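Exopolyphosphatase (Aquifex aeolicus, PDB 1T6C) probably hydrolyses phosphoanhydride bonds of inorganic polyphosphate or guanosine pentaphosphate, as a calcium-binding member of the Ppx/GppA family with an actin-like fold. Local coordinates at residues L70-K74 and V106-L112; D18-Y22 and V88-I93; G211-T217 and L293-G299; E137-C141 and V153-G157; I45-T50 and R62-T66. One frame throughout, in Å; residues are numbered along the deposited sequence. Where two conformers were deposited one is given.

Contact 1: residues L70-K74 and V106-L112; sequences LKEYK and VKREVGL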
# COMPACT_ATOMS: atom_id res chain seq x y z
N LEU A 70 -10.28 6.02 17.10
CA LEU A 70 -9.26 5.25 17.78
C LEU A 70 -9.82 4.70 19.09
O LEU A 70 -9.50 3.59 19.47
CB LEU A 70 -7.97 6.08 17.99
CG LEU A 70 -7.21 6.43 16.74
CD1 LEU A 70 -6.09 7.39 16.99
CD2 LEU A 70 -6.65 5.16 16.06
N LYS A 71 -10.65 5.48 19.80
CA LYS A 71 -11.30 4.97 21.00
C LYS A 71 -12.17 3.75 20.67
O LYS A 71 -12.14 2.75 21.39
CB LYS A 71 -12.09 6.07 21.72
CG LYS A 71 -11.24 7.16 22.33
CD LYS A 71 -12.12 8.29 22.89
CE LYS A 71 -11.38 9.24 23.73
NZ LYS A 71 -12.33 10.30 24.24
N GLU A 72 -12.91 3.83 19.56
CA GLU A 72 -13.77 2.74 19.12
C GLU A 72 -12.93 1.51 18.77
O GLU A 72 -13.27 0.41 19.17
CB GLU A 72 -14.62 3.18 17.95
CG GLU A 72 -15.64 4.22 18.42
CD GLU A 72 -16.27 5.04 17.31
OE1 GLU A 72 -16.07 4.70 16.12
OE2 GLU A 72 -17.00 6.02 17.65
N TYR A 73 -11.79 1.73 18.13
CA TYR A 73 -10.89 0.61 17.82
C TYR A 73 -10.31 0.01 19.08
O TYR A 73 -10.22 -1.19 19.20
CB TYR A 73 -9.78 1.05 16.88
CG TYR A 73 -10.21 1.38 15.46
CD1 TYR A 73 -11.52 1.15 15.01
CD2 TYR A 73 -9.28 1.83 14.55
CE1 TYR A 73 -11.90 1.47 13.71
CE2 TYR A 73 -9.61 2.10 13.27
CZ TYR A 73 -10.93 1.92 12.84
OH TYR A 73 -11.24 2.19 11.56
N LYS A 74 -9.95 0.84 20.05
CA LYS A 74 -9.41 0.31 21.30
C LYS A 74 -10.45 -0.54 22.06
O LYS A 74 -10.11 -1.54 22.66
CB LYS A 74 -8.90 1.48 22.17
CG LYS A 74 -8.22 1.08 23.49
CD LYS A 74 -7.05 0.11 23.32
CE LYS A 74 -6.21 -0.01 24.61
NZ LYS A 74 -7.03 -0.32 25.83
N VAL A 106 -3.34 10.98 21.80
CA VAL A 106 -3.71 9.59 21.62
C VAL A 106 -3.19 8.72 22.78
O VAL A 106 -3.88 7.86 23.28
CB VAL A 106 -3.27 9.05 20.25
CG1 VAL A 106 -3.58 7.56 20.12
CG2 VAL A 106 -3.97 9.81 19.14
N LYS A 107 -2.00 9.02 23.27
CA LYS A 107 -1.45 8.28 24.40
C LYS A 107 -2.33 8.47 25.61
O LYS A 107 -2.66 7.54 26.32
CB LYS A 107 -0.04 8.78 24.72
CG LYS A 107 0.97 8.45 23.62
CD LYS A 107 2.32 9.11 23.80
CE LYS A 107 3.15 8.91 22.53
NZ LYS A 107 4.46 9.59 22.55
N ARG A 108 -2.69 9.73 25.86
CA ARG A 108 -3.36 10.08 27.10
C ARG A 108 -4.83 9.68 27.08
O ARG A 108 -5.36 9.22 28.09
CB ARG A 108 -3.25 11.60 27.37
CG ARG A 108 -1.84 12.15 27.46
CD ARG A 108 -1.13 11.94 28.77
NE ARG A 108 -0.71 10.56 29.02
CZ ARG A 108 0.39 10.01 28.53
NH1 ARG A 108 1.19 10.67 27.72
NH2 ARG A 108 0.68 8.76 28.84
N GLU A 109 -5.48 9.86 25.94
CA GLU A 109 -6.94 9.74 25.83
C GLU A 109 -7.43 8.40 25.30
O GLU A 109 -8.56 8.00 25.56
CB GLU A 109 -7.49 10.88 24.97
CG GLU A 109 -7.24 12.24 25.60
CD GLU A 109 -7.55 13.40 24.69
OE1 GLU A 109 -8.50 13.27 23.90
OE2 GLU A 109 -6.80 14.42 24.74
N VAL A 110 -6.56 7.69 24.55
CA VAL A 110 -6.88 6.37 24.00
C VAL A 110 -6.08 5.24 24.67
O VAL A 110 -6.51 4.11 24.74
CB VAL A 110 -6.67 6.34 22.45
CG1 VAL A 110 -7.13 5.02 21.90
CG2 VAL A 110 -7.38 7.52 21.76
N GLY A 111 -4.88 5.55 25.17
CA GLY A 111 -4.08 4.54 25.83
C GLY A 111 -3.21 3.76 24.88
O GLY A 111 -2.74 2.67 25.21
N LEU A 112 -2.92 4.38 23.74
CA LEU A 112 -2.23 3.73 22.63
C LEU A 112 -1.04 4.60 22.20
O LEU A 112 -1.21 5.81 22.04
CB LEU A 112 -3.17 3.55 21.44
CG LEU A 112 -3.52 2.16 20.90
CD1 LEU A 112 -3.39 1.04 21.89
CD2 LEU A 112 -4.93 2.23 20.32
O HOH W 1 -10.76 12.34 25.02
O HOH W 2 -7.47 2.08 26.61
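K74 of helix 60-79 reaches past the end of helix 99-109, and each carbon of its side chain meets something there. CB touches CG1 of V110 at 4.0 Å. CG, set anti to the backbone N (chi1 -177°), comes 3.7 Å from the V110 carbonyl O. CD meets CD1 of L112 in one of the two conformers of that leucine, and CE lies 4.1 Å from V110 O. Bends at chi2 and chi4 carry NZ to a water 2.6 Å away, which donates to V110 O; the ammonium also forms a salt bridge with D78, one turn on in its own helix. V110 is the knot of the apolar part: CG1 lies 3.7 Å from L70 O, while CG2 faces CB of L70 and CG of K71. L70 CD1 meets V106 CG2 at 3.9 Å, with the two side chains at about a right angle. K71 runs extended along the outer side of the contact, its CE 3.6 Å from E109 O, and a water joins its NZ to E109 OE1; the same carboxylate pairs with R105. L70 also touches I17 of strand 12-19, the mark of two helices packed together against a mixed sheet in an actin-like alpha/beta domain.

Contact 2: residues D18-Y22 and V88-I93; sequences DIGSY and VATEAI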
# COMPACT_ATOMS: atom_id res chain seq x y z
N ASP A 18 -3.43 1.46 11.31
CA ASP A 18 -2.71 2.34 10.40
C ASP A 18 -3.48 3.64 10.22
O ASP A 18 -4.64 3.63 9.84
CB ASP A 18 -2.30 1.68 9.09
CG ASP A 18 -3.42 1.30 8.27
OD1 ASP A 18 -4.19 0.40 8.71
OD2 ASP A 18 -3.62 1.82 7.14
N ILE A 19 -2.81 4.73 10.53
CA ILE A 19 -3.36 6.07 10.44
C ILE A 19 -2.71 6.72 9.24
O ILE A 19 -1.51 6.98 9.24
CB ILE A 19 -3.04 6.86 11.73
CG1 ILE A 19 -3.67 6.19 12.96
CG2 ILE A 19 -3.45 8.33 11.57
CD1 ILE A 19 -3.27 6.84 14.25
N GLY A 20 -3.50 7.02 8.22
CA GLY A 20 -3.03 7.75 7.07
C GLY A 20 -3.71 9.10 6.94
O GLY A 20 -4.46 9.49 7.81
N SER A 21 -3.43 9.77 5.84
CA SER A 21 -3.99 11.11 5.58
C SER A 21 -5.47 11.04 5.21
O SER A 21 -6.15 12.07 5.26
CB SER A 21 -3.18 11.87 4.52
OG SER A 21 -3.05 11.12 3.34
N TYR A 22 -5.97 9.86 4.85
CA TYR A 22 -7.37 9.70 4.43
C TYR A 22 -8.17 8.83 5.39
O TYR A 22 -9.23 9.20 5.83
CB TYR A 22 -7.39 9.11 3.03
CG TYR A 22 -8.75 9.08 2.37
CD1 TYR A 22 -9.43 10.26 2.09
CD2 TYR A 22 -9.33 7.88 1.97
CE1 TYR A 22 -10.66 10.24 1.46
CE2 TYR A 22 -10.56 7.86 1.34
CZ TYR A 22 -11.22 9.04 1.10
OH TYR A 22 -12.45 9.01 0.47
N VAL A 88 0.55 2.48 13.79
CA VAL A 88 1.51 3.28 13.02
C VAL A 88 0.80 4.43 12.34
O VAL A 88 -0.40 4.35 12.05
CB VAL A 88 2.31 2.44 11.98
CG1 VAL A 88 3.10 1.32 12.63
CG2 VAL A 88 1.41 1.87 10.91
N ALA A 89 1.56 5.47 12.05
CA ALA A 89 1.08 6.60 11.25
C ALA A 89 2.08 6.83 10.13
O ALA A 89 3.27 6.64 10.33
CB ALA A 89 0.91 7.82 12.10
N THR A 90 1.59 7.30 9.00
CA THR A 90 2.41 7.57 7.81
C THR A 90 3.13 8.89 7.90
O THR A 90 2.70 9.81 8.64
CB THR A 90 1.52 7.66 6.55
OG1 THR A 90 0.65 8.80 6.67
CG2 THR A 90 0.65 6.53 6.38
N GLU A 91 4.17 9.02 7.07
CA GLU A 91 5.02 10.22 7.03
C GLU A 91 4.20 11.47 6.61
O GLU A 91 4.60 12.56 6.93
CB GLU A 91 6.21 10.04 6.07
CG GLU A 91 7.44 10.89 6.42
CD GLU A 91 7.96 11.69 5.25
OE1 GLU A 91 8.34 11.07 4.24
OE2 GLU A 91 8.00 12.94 5.35
N ALA A 92 3.07 11.29 5.93
CA ALA A 92 2.19 12.41 5.61
C ALA A 92 1.64 13.10 6.88
O ALA A 92 1.32 14.28 6.87
CB ALA A 92 1.06 11.93 4.74
N ILE A 93 1.50 12.34 7.96
CA ILE A 93 1.07 12.90 9.23
C ILE A 93 2.26 13.65 9.81
O ILE A 93 2.12 14.74 10.35
CB ILE A 93 0.54 11.79 10.19
CG1 ILE A 93 -0.58 10.95 9.53
CG2 ILE A 93 0.06 12.38 11.52
CD1 ILE A 93 -1.77 11.73 8.97
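The carbonyl O of V88 is approached by two groups of the neighbouring strand: I19 N donates to V88 O at 2.9 Å, in the carbonyl plane, and D18 CA lies 3.5 Å from V88 O in a CA-H...O contact. This is the parallel pairing of strands 12-19 and 84-89, where both strands end in a sheet of the actin-like fold. One step on, I19 O repeats the pattern, taking T90 N at 3.1 Å almost end-on and the CA-H of A89 beside it. Side chains alternate: D18 CB meets V88 CG2 on one face of the sheet, while I19 CB and A89 CB meet on the other, where V114 touches both. In one of its two conformers the D18 carboxylate forms a salt bridge with R301. T90 stands at the N-cap position of helix 91-94. Its chi1 of 65° places OG1 between the backbone N and carbonyl carbon and leaves CG2 beside the backbone N, 3.6 Å from I19 O and 3.9 Å from G20 CA, with OG1 close by. With a glycine in place of T90, I19 O and G20 CA would probably lose this cover, and the joint between strand and helix is likely to become freer to turn. The T90 side chain is about 9 Å from the bound calcium, and the D18-Y22 turn probably sits where relatives of actin carry their first phosphate-binding loop. Beyond T90 the first helical turn leans on the loop: A92 CB meets S21 CB, and I93 CD1 lies 3.7 Å from G20 O.

Contact 3: residues G211-T217 and L293-G299; sequences GLGGTIT and LIVSDWG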
# COMPACT_ATOMS: atom_id res chain seq x y z
N GLY A 211 4.36 -7.58 -6.76
CA GLY A 211 3.71 -6.29 -6.82
C GLY A 211 2.56 -6.16 -5.83
O GLY A 211 1.75 -7.06 -5.66
N LEU A 212 2.50 -5.01 -5.18
CA LEU A 212 1.47 -4.66 -4.15
C LEU A 212 0.78 -3.35 -4.44
O LEU A 212 1.37 -2.45 -5.05
CB LEU A 212 2.10 -4.50 -2.75
CG LEU A 212 2.59 -5.71 -1.97
CD1 LEU A 212 3.52 -6.62 -2.77
CD2 LEU A 212 3.28 -5.27 -0.73
N GLY A 213 -0.43 -3.21 -3.88
CA GLY A 213 -1.19 -1.97 -3.90
C GLY A 213 -2.43 -2.07 -4.74
O GLY A 213 -2.68 -3.06 -5.43
N GLY A 214 -3.18 -0.96 -4.73
CA GLY A 214 -4.47 -0.87 -5.37
C GLY A 214 -4.46 -0.97 -6.87
O GLY A 214 -5.39 -1.51 -7.49
N THR A 215 -3.40 -0.46 -7.49
CA THR A 215 -3.28 -0.57 -8.92
C THR A 215 -3.13 -2.03 -9.36
O THR A 215 -3.88 -2.51 -10.21
CB THR A 215 -2.09 0.26 -9.45
OG1 THR A 215 -2.29 1.65 -9.12
CG2 THR A 215 -2.06 0.14 -10.97
N ILE A 216 -2.15 -2.71 -8.79
CA ILE A 216 -1.80 -4.05 -9.28
C ILE A 216 -2.86 -5.11 -8.93
O ILE A 216 -3.11 -6.04 -9.72
CB ILE A 216 -0.37 -4.42 -8.85
CG1 ILE A 216 0.19 -5.50 -9.78
CG2 ILE A 216 -0.33 -4.79 -7.40
CD1 ILE A 216 0.56 -5.00 -11.17
N THR A 217 -3.55 -4.98 -7.80
CA THR A 217 -4.60 -5.92 -7.48
C THR A 217 -5.81 -5.67 -8.37
O THR A 217 -6.49 -6.61 -8.75
CB THR A 217 -5.03 -5.89 -5.99
OG1 THR A 217 -5.32 -4.55 -5.56
CG2 THR A 217 -3.89 -6.38 -5.09
N LEU A 293 5.51 -10.58 -12.75
CA LEU A 293 5.49 -10.40 -11.32
C LEU A 293 4.34 -11.21 -10.73
O LEU A 293 3.44 -11.65 -11.45
CB LEU A 293 5.36 -8.93 -10.94
CG LEU A 293 4.14 -8.16 -11.44
CD1 LEU A 293 2.85 -8.49 -10.66
CD2 LEU A 293 4.43 -6.64 -11.38
N ILE A 294 4.40 -11.40 -9.42
CA ILE A 294 3.36 -12.05 -8.64
C ILE A 294 2.64 -10.98 -7.83
O ILE A 294 3.27 -10.10 -7.29
CB ILE A 294 3.99 -13.13 -7.67
CG1 ILE A 294 4.90 -14.08 -8.44
CG2 ILE A 294 2.89 -13.94 -6.96
CD1 ILE A 294 5.67 -15.06 -7.56
N VAL A 295 1.32 -11.08 -7.77
CA VAL A 295 0.48 -10.10 -7.06
C VAL A 295 0.27 -10.53 -5.63
O VAL A 295 -0.04 -11.67 -5.34
CB VAL A 295 -0.86 -9.90 -7.81
CG1 VAL A 295 -1.78 -8.92 -7.08
CG2 VAL A 295 -0.58 -9.42 -9.25
N SER A 296 0.41 -9.58 -4.71
CA SER A 296 0.04 -9.79 -3.31
C SER A 296 -1.14 -8.91 -2.93
O SER A 296 -1.14 -7.71 -3.20
CB SER A 296 1.21 -9.45 -2.39
OG SER A 296 0.80 -9.62 -1.04
N ASP A 297 -2.12 -9.51 -2.28
CA ASP A 297 -3.20 -8.79 -1.62
C ASP A 297 -2.81 -8.21 -0.27
O ASP A 297 -3.48 -7.32 0.22
CB ASP A 297 -4.44 -9.68 -1.46
CG ASP A 297 -5.61 -8.93 -0.90
OD1 ASP A 297 -5.94 -9.15 0.30
OD2 ASP A 297 -6.21 -8.09 -1.58
N TRP A 298 -1.74 -8.71 0.33
CA TRP A 298 -1.26 -8.24 1.62
C TRP A 298 -0.08 -7.25 1.50
O TRP A 298 0.76 -7.38 0.61
CB TRP A 298 -0.80 -9.44 2.43
CG TRP A 298 -1.93 -10.21 3.08
CD1 TRP A 298 -3.25 -10.19 2.73
CD2 TRP A 298 -1.82 -11.08 4.20
NE1 TRP A 298 -3.98 -10.99 3.59
CE2 TRP A 298 -3.11 -11.56 4.49
CE3 TRP A 298 -0.75 -11.49 5.02
CZ2 TRP A 298 -3.37 -12.43 5.56
CZ3 TRP A 298 -1.02 -12.36 6.09
CH2 TRP A 298 -2.31 -12.82 6.33
N GLY A 299 -0.03 -6.29 2.41
CA GLY A 299 1.01 -5.29 2.44
C GLY A 299 1.24 -4.82 3.86
O GLY A 299 1.21 -5.63 4.81
O HOH W 3 -1.91 -5.20 -2.37
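W298 meets L212 through its backbone, with W298 O 3.5 Å from L212 CD2, while its indole is carried away from residues 211-217. D297 OD1 lies at the edge of that ring, in its plane; D297 OD2 is hydrogen-bonded to the hydroxyl of Y229. The carbonyl of W298 is also held from within its own segment, S296 OG donating to W298 O at 2.8 Å in the carbonyl plane, on a lone pair. S296 CB in turn backs onto L212 CD1. Upstream, strands 208-212 and 292-296 pair in parallel: G211 N donates to I294 O at 2.8 Å, and S296 N to G211 O at 3.0 Å with a nearly straight N-H...O angle of 172°. L293 CD2 packs close over the backbone of G211, which has no side chain there. On that face the helix that follows folds back over the strand. I216 CG1 and L293 CD1 meet tip to tip at 4.1 Å, I216 and V295 slide past each other in opposite directions, and T217 CG2 lies 3.6 Å from S296 O. A water bridges G213 N and S296 O where the strands part. The side chain of L212 is about 8 Å from the bound calcium. A parallel strand running through a glycine-rich GGT turn into a helix resembles the nucleotide-binding turn in the second domain of actin-like proteins.

Contact 4: residues E137-C141 and V153-G157; sequences EGEVC and VFGKG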
# COMPACT_ATOMS: atom_id res chain seq x y z
N GLU A 137 10.55 -17.10 -3.89
CA GLU A 137 11.86 -17.74 -3.91
C GLU A 137 12.97 -16.86 -4.43
O GLU A 137 12.77 -15.95 -5.24
CB GLU A 137 11.80 -18.99 -4.78
CG GLU A 137 11.06 -20.14 -4.14
CD GLU A 137 11.08 -21.37 -5.02
OE1 GLU A 137 10.75 -21.26 -6.22
OE2 GLU A 137 11.43 -22.45 -4.51
N GLY A 138 14.19 -17.18 -4.00
CA GLY A 138 15.35 -16.50 -4.48
C GLY A 138 15.46 -15.08 -3.98
O GLY A 138 14.98 -14.75 -2.90
N GLU A 139 16.12 -14.25 -4.76
CA GLU A 139 16.30 -12.85 -4.47
C GLU A 139 15.01 -12.17 -4.89
O GLU A 139 14.57 -12.26 -6.04
CB GLU A 139 17.48 -12.26 -5.25
CG GLU A 139 18.85 -12.82 -4.85
CD GLU A 139 19.13 -12.73 -3.36
OE1 GLU A 139 18.93 -11.64 -2.80
OE2 GLU A 139 19.52 -13.74 -2.76
N VAL A 140 14.42 -11.47 -3.93
CA VAL A 140 13.09 -10.91 -4.10
C VAL A 140 13.12 -9.39 -4.12
O VAL A 140 13.88 -8.78 -3.38
CB VAL A 140 12.23 -11.33 -2.90
CG1 VAL A 140 10.83 -10.77 -3.04
CG2 VAL A 140 12.18 -12.85 -2.77
N CYS A 141 12.30 -8.78 -4.97
CA CYS A 141 12.02 -7.37 -4.87
C CYS A 141 10.52 -7.19 -4.75
O CYS A 141 9.76 -7.64 -5.60
CB CYS A 141 12.55 -6.59 -6.06
SG CYS A 141 12.23 -4.81 -5.89
N VAL A 153 11.72 -3.09 -2.21
CA VAL A 153 12.26 -3.75 -1.03
C VAL A 153 12.89 -5.04 -1.45
O VAL A 153 12.20 -5.95 -1.91
CB VAL A 153 11.19 -4.03 0.03
CG1 VAL A 153 11.85 -4.36 1.36
CG2 VAL A 153 10.29 -2.82 0.19
N PHE A 154 14.20 -5.12 -1.25
CA PHE A 154 14.99 -6.26 -1.68
C PHE A 154 15.36 -7.13 -0.50
O PHE A 154 15.75 -6.66 0.57
CB PHE A 154 16.27 -5.77 -2.33
CG PHE A 154 16.05 -4.92 -3.54
CD1 PHE A 154 15.97 -5.50 -4.81
CD2 PHE A 154 15.94 -3.57 -3.40
CE1 PHE A 154 15.79 -4.70 -5.93
CE2 PHE A 154 15.75 -2.75 -4.54
CZ PHE A 154 15.67 -3.32 -5.77
N GLY A 155 15.23 -8.42 -0.70
CA GLY A 155 15.68 -9.37 0.30
C GLY A 155 15.67 -10.81 -0.16
O GLY A 155 15.51 -11.10 -1.33
N LYS A 156 15.80 -11.70 0.81
CA LYS A 156 15.66 -13.12 0.58
C LYS A 156 14.99 -13.75 1.80
O LYS A 156 15.38 -13.46 2.93
CB LYS A 156 17.02 -13.78 0.38
CG LYS A 156 16.96 -15.29 0.26
CD LYS A 156 18.00 -15.79 -0.74
CE LYS A 156 18.33 -17.25 -0.55
NZ LYS A 156 17.81 -18.05 -1.68
N GLY A 157 13.96 -14.56 1.57
CA GLY A 157 13.18 -15.10 2.66
C GLY A 157 12.64 -13.92 3.49
O GLY A 157 12.17 -12.93 2.92
O HOH W 4 13.31 -15.73 -1.02
O HOH W 5 14.77 -19.23 -2.08
O HOH W 6 17.22 -9.30 -3.36
O HOH W 7 18.72 -16.77 -3.75
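C141 and F154 lie on the same face of the sheet, the thiol over the ring. SG is 3.9 Å from the ring centroid and 25° off its normal, displaced toward the rim near CE1 and CZ, a sulfur-aromatic contact. With SG anti to the backbone N of C141 (chi1 -178°), the sulfur extends over the ring of F154. K204 adds a cation-pi contact to the ring, and V206 touches both side chains. A serine in place of F154 would probably leave C141 SG without its aromatic partner and K204 without its cation-pi mate. Further along this face, E139 and K156 cross at about a right angle: in one of the two conformers of K156, E139 OE2 lies beside its CD, with E139 OE2 and K156 NZ 4.8 Å apart, not in direct contact but joined through a water. The firmer partner of E139 is R161, by a salt bridge. V140 turns to the other face, onto Y127 of helix 119-133, opposite a glycine. Its backbone pairs with G155 through V140 N to G155 O at 2.8 Å and G155 N to V140 O at 3.0 Å, and F154 CA lies 3.2 Å from V140 O. These are the open ends of the antiparallel hairpin 139-146/149-156. Its far end carries the calcium ligands D144, G146, S149 and E151, a position that probably corresponds to the second phosphate-binding hairpin of actin-like folds.

Contact 5: residues I45-T50 and R62-T66; sequences ITSLGT and RIEET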
# COMPACT_ATOMS: atom_id res chain seq x y z
N ILE A 45 -12.93 6.95 7.23
CA ILE A 45 -12.28 8.06 6.56
C ILE A 45 -12.34 9.24 7.53
O ILE A 45 -13.43 9.65 7.95
CB ILE A 45 -12.98 8.37 5.21
CG1 ILE A 45 -12.83 7.18 4.24
CG2 ILE A 45 -12.42 9.67 4.61
CD1 ILE A 45 -13.82 7.17 3.04
N THR A 46 -11.18 9.75 7.95
CA THR A 46 -11.14 10.95 8.78
C THR A 46 -10.39 12.13 8.17
O THR A 46 -10.35 13.18 8.76
CB THR A 46 -10.56 10.66 10.18
OG1 THR A 46 -9.16 10.34 10.08
CG2 THR A 46 -11.24 9.45 10.84
N SER A 47 -9.79 11.93 7.01
CA SER A 47 -9.15 12.98 6.24
C SER A 47 -8.21 13.83 7.07
O SER A 47 -8.30 15.07 7.06
CB SER A 47 -10.21 13.85 5.54
OG SER A 47 -11.11 13.02 4.82
N LEU A 48 -7.28 13.19 7.79
CA LEU A 48 -6.30 13.94 8.59
C LEU A 48 -5.40 14.87 7.77
O LEU A 48 -4.87 15.84 8.30
CB LEU A 48 -5.40 12.99 9.40
CG LEU A 48 -5.79 12.67 10.82
CD1 LEU A 48 -4.76 11.66 11.36
CD2 LEU A 48 -5.84 13.88 11.77
N GLY A 49 -5.20 14.57 6.51
CA GLY A 49 -4.39 15.40 5.64
C GLY A 49 -5.06 16.69 5.20
O GLY A 49 -4.45 17.49 4.48
N THR A 50 -6.31 16.91 5.62
CA THR A 50 -7.05 18.10 5.22
C THR A 50 -6.30 19.35 5.59
O THR A 50 -6.01 19.60 6.76
CB THR A 50 -8.44 18.12 5.87
OG1 THR A 50 -9.18 16.96 5.46
CG2 THR A 50 -9.28 19.29 5.31
N ARG A 62 -10.59 17.19 12.43
CA ARG A 62 -10.07 15.92 11.91
C ARG A 62 -9.31 15.15 13.01
O ARG A 62 -9.39 13.92 13.09
CB ARG A 62 -9.12 16.17 10.73
CG ARG A 62 -9.67 16.98 9.59
CD ARG A 62 -10.84 16.33 8.86
NE ARG A 62 -12.12 16.58 9.54
CZ ARG A 62 -12.98 15.66 9.96
NH1 ARG A 62 -12.75 14.38 9.80
NH2 ARG A 62 -14.11 16.04 10.55
N ILE A 63 -8.61 15.88 13.87
CA ILE A 63 -8.00 15.27 15.06
C ILE A 63 -9.08 14.65 15.94
O ILE A 63 -8.95 13.55 16.42
CB ILE A 63 -7.18 16.31 15.88
CG1 ILE A 63 -5.85 16.58 15.20
CG2 ILE A 63 -7.00 15.86 17.33
CD1 ILE A 63 -5.09 17.77 15.78
N GLU A 64 -10.15 15.40 16.21
CA GLU A 64 -11.13 14.93 17.18
C GLU A 64 -11.85 13.70 16.64
O GLU A 64 -12.10 12.76 17.39
CB GLU A 64 -12.16 16.02 17.46
CG GLU A 64 -11.57 17.21 18.20
CD GLU A 64 -11.22 16.92 19.64
OE1 GLU A 64 -11.61 15.86 20.20
OE2 GLU A 64 -10.59 17.80 20.25
N GLU A 65 -12.18 13.70 15.35
CA GLU A 65 -12.83 12.54 14.77
C GLU A 65 -11.88 11.34 14.82
O GLU A 65 -12.30 10.20 15.09
CB GLU A 65 -13.27 12.76 13.32
CG GLU A 65 -14.12 11.60 12.84
CD GLU A 65 -14.71 11.77 11.45
OE1 GLU A 65 -14.54 12.84 10.86
OE2 GLU A 65 -15.34 10.81 10.95
N THR A 66 -10.61 11.59 14.54
CA THR A 66 -9.62 10.51 14.52
C THR A 66 -9.47 9.91 15.93
O THR A 66 -9.47 8.69 16.08
CB THR A 66 -8.29 11.00 13.97
OG1 THR A 66 -8.42 11.40 12.61
CG2 THR A 66 -7.25 9.86 13.92
O HOH W 8 -14.80 12.07 8.19
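T46 and T66 meet at their hydroxyls, 2.8 Å apart, in the tightly packed half of this contact, their side chains at about a right angle. T66 OG1 donates to R62 O at 2.7 Å, and T66 N donates to the same oxygen from the opposite face of its plane. L48 closes over the pair, its CG 3.4 Å from T66 OG1 and its CD2 near R62 O; F102 of helix 99-109 touches both L48 and T66. R62 forms the border with the looser half. Bends at chi2 and chi3 lay its chain along the S47-T50 turn, CD 3.4 Å from S47 O, and bring NH1 to T46 O at 2.9 Å. That bond lies in the guanidinium plane but well above the carbonyl plane, 41° out. NH1 also makes a salt bridge to E65 OE1 at 2.6 Å, while T50 OG1 donates to S47 O at 2.6 Å. Toward solvent the contact thins out: I45 is exposed, and a water bridges I45 O and E65 OE1. One nitrogen thus joins a loop carbonyl to a helix carboxylate, so E65 is likely to help hold the arginine turned to the loop, and the paired charges probably favour the ionised carboxylate.

Overall arrangement
The chain opens contact 2 at residues 18-22, at the end of its first strand, then runs through strands 23-32 and 35-45 into contact 5, a short loop closed on helix 60-79 and nested inside contact 2. The same helix opens contact 1 before residues 88-93 close contact 2; contact 1 closes only at 106-112, so these two cross. L70 against I19, and probable backbone hydrogen bonds from S21 and Y22 to G49 and T46, join the three. Contact 4 (strands 139-146 and 149-156) and contact 3 (208-212 and 292-296, segments 76 residues apart) follow in series, linked by neighbouring strands 139-146 and 208-212. Contacts 2 and 3 bring the two sheets' ends near without touching, nearest atoms about 9 Å apart.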